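Local atomic coordinates of cyclic dimeric GMP binding protein (Pseudomonas fluorescens, PDB entry 3PJV), a protein that probably binds cyclic di-GMP and relays that signal across the inner membrane to its periplasmic domain, which controls proteolysis by the protease LapG. Residues Met3-Leu6 with Glu7-Thr11. Sequence-based numbering, arbitrary orientation. Where two conformers were deposited one is given.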
loop_
_atom_site.group_PDB
_atom_site.type_symbol
_atom_site.label_atom_id
_atom_site.label_comp_id
_atom_site.label_asym_id
_atom_site.label_seq_id
_atom_site.Cartn_x
_atom_site.Cartn_y
_atom_site.Cartn_z
HETATM N N MSE A 3 -1.413 26.822 1.051
HETATM C CA MSE A 3 -2.000 27.228 2.320
HETATM C C MSE A 3 -3.501 27.459 2.139
HETATM O O MSE A 3 -4.312 27.150 3.022
HETATM C CB MSE A 3 -1.322 28.504 2.808
HETATM C CG MSE A 3 -1.280 28.650 4.308
HETATM SE SE MSE A 3 -0.290 27.217 5.219
HETATM C CE MSE A 3 -1.502 27.129 6.740
ATOM N N VAL A 4 -3.860 28.009 0.982
ATOM C CA VAL A 4 -5.255 28.241 0.627
ATOM C C VAL A 4 -6.021 26.922 0.562
ATOM O O VAL A 4 -7.189 26.842 0.961
ATOM C CB VAL A 4 -5.366 28.970 -0.730
ATOM C CG1 VAL A 4 -6.796 28.927 -1.259
ATOM C CG2 VAL A 4 -4.876 30.409 -0.597
ATOM N N SER A 5 -5.356 25.888 0.069
ATOM C CA SER A 5 -6.010 24.610 -0.129
ATOM C C SER A 5 -5.709 23.612 0.982
ATOM O O SER A 5 -6.080 22.448 0.872
ATOM C CB SER A 5 -5.591 24.012 -1.472
ATOM O OG SER A 5 -4.186 23.833 -1.526
ATOM N N LEU A 6 -5.043 24.055 2.044
ATOM C CA LEU A 6 -4.607 23.123 3.084
ATOM C C LEU A 6 -5.768 22.348 3.710
ATOM O O LEU A 6 -5.736 21.118 3.781
ATOM C CB LEU A 6 -3.792 23.835 4.174
ATOM C CG LEU A 6 -3.403 22.950 5.368
ATOM C CD1 LEU A 6 -2.525 21.792 4.931
ATOM C CD2 LEU A 6 -2.714 23.756 6.455
ATOM N N GLU A 7 -6.792 23.058 4.168
ATOM C CA GLU A 7 -7.863 22.383 4.902
ATOM C C GLU A 7 -8.564 21.329 4.041
ATOM O O GLU A 7 -8.801 20.209 4.501
ATOM C CB GLU A 7 -8.867 23.378 5.491
ATOM C CG GLU A 7 -9.817 22.743 6.501
ATOM C CD GLU A 7 -10.857 23.715 7.041
ATOM O OE1 GLU A 7 -10.746 24.929 6.772
ATOM O OE2 GLU A 7 -11.791 23.262 7.735
ATOM N N SER A 8 -8.876 21.670 2.793
ATOM C CA SER A 8 -9.527 20.700 1.906
ATOM C C SER A 8 -8.602 19.527 1.564
ATOM O O SER A 8 -9.031 18.371 1.550
ATOM C CB SER A 8 -10.060 21.368 0.632
ATOM O OG SER A 8 -9.010 21.847 -0.183
ATOM N N SER A 9 -7.334 19.823 1.298
ATOM C CA SER A 9 -6.348 18.787 0.997
ATOM C C SER A 9 -6.194 17.810 2.155
ATOM O O SER A 9 -6.145 16.594 1.956
ATOM C CB SER A 9 -4.985 19.411 0.671
ATOM O OG SER A 9 -4.972 19.937 -0.640
ATOM N N ARG A 10 -6.104 18.346 3.367
ATOM C CA ARG A 10 -5.975 17.520 4.563
ATOM C C ARG A 10 -7.173 16.584 4.692
ATOM O O ARG A 10 -7.035 15.391 4.943
ATOM C CB ARG A 10 -5.857 18.416 5.805
ATOM C CG ARG A 10 -5.649 17.662 7.104
ATOM C CD ARG A 10 -5.670 18.622 8.295
ATOM N NE ARG A 10 -5.452 17.904 9.542
ATOM C CZ ARG A 10 -6.379 17.199 10.184
ATOM N NH1 ARG A 10 -7.628 17.106 9.715
ATOM N NH2 ARG A 10 -6.058 16.576 11.303
ATOM N N THR A 11 -8.363 17.133 4.521
ATOM C CA THR A 11 -9.568 16.306 4.586
ATOM C C THR A 11 -9.549 15.156 3.561
ATOM O O THR A 11 -9.969 14.038 3.865
ATOM C CB THR A 11 -10.820 17.186 4.447
ATOM O OG1 THR A 11 -10.892 18.052 5.588
ATOM C CG2 THR A 11 -12.100 16.344 4.353
HETATM O O HOH W 1 -9.009 24.599 1.923
HETATM O O HOH W 2 -7.081 25.966 3.788
#
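Ser-5, Ser-8 and Ser-9 meet around one carbonyl oxygen at the N-terminus of the long helix 6-32, the first helix of the LapD periplasmic domain. Ser-5 holds the N-cap position, yet its own hydroxyl does not cap; OG turns back to a weak hydrogen bond with the backbone N of Phe-2. Instead its carbonyl starts the helical bonding, accepting Ser-9 N at 2.9 Å with an N-H...O angle of 161°. In the conformer given here, one of two for this residue, the Ser-9 hydroxyl lies beside its own backbone N (chi1 -77°), which brings OG to the same acceptor, 3.1 Å from Ser-5 O, in a second bond that is weak and, resting on one copy alone, doubtful. Ser-8 approaches through its hydroxyl as well, OG standing 3.2 Å from Ser-5 O, although its proton may serve another acceptor.

Two amides of the first turn, with no capping side chain, are met by water. Val-4 O receives a hydrogen bond from each of two waters, and these in turn accept Glu-7 N and Ser-8 N, so that solvent bridges the loop to the helix start.

On another flank, Leu-6 and Arg-10 are one turn apart and joined by the next backbone bond. The arginine has CG anti to its N (chi1 -177°) and runs extended to NE, carrying the guanidinium away from Leu-6 to the second subunit, where NE bonds to Ile-89 O. Leu-6 packs on that same Ile-89, so this helix end contributes to the dimer contact. At the root of the arginine side chain, Arg-10 CB rests 3.4 Å from Leu-6 O.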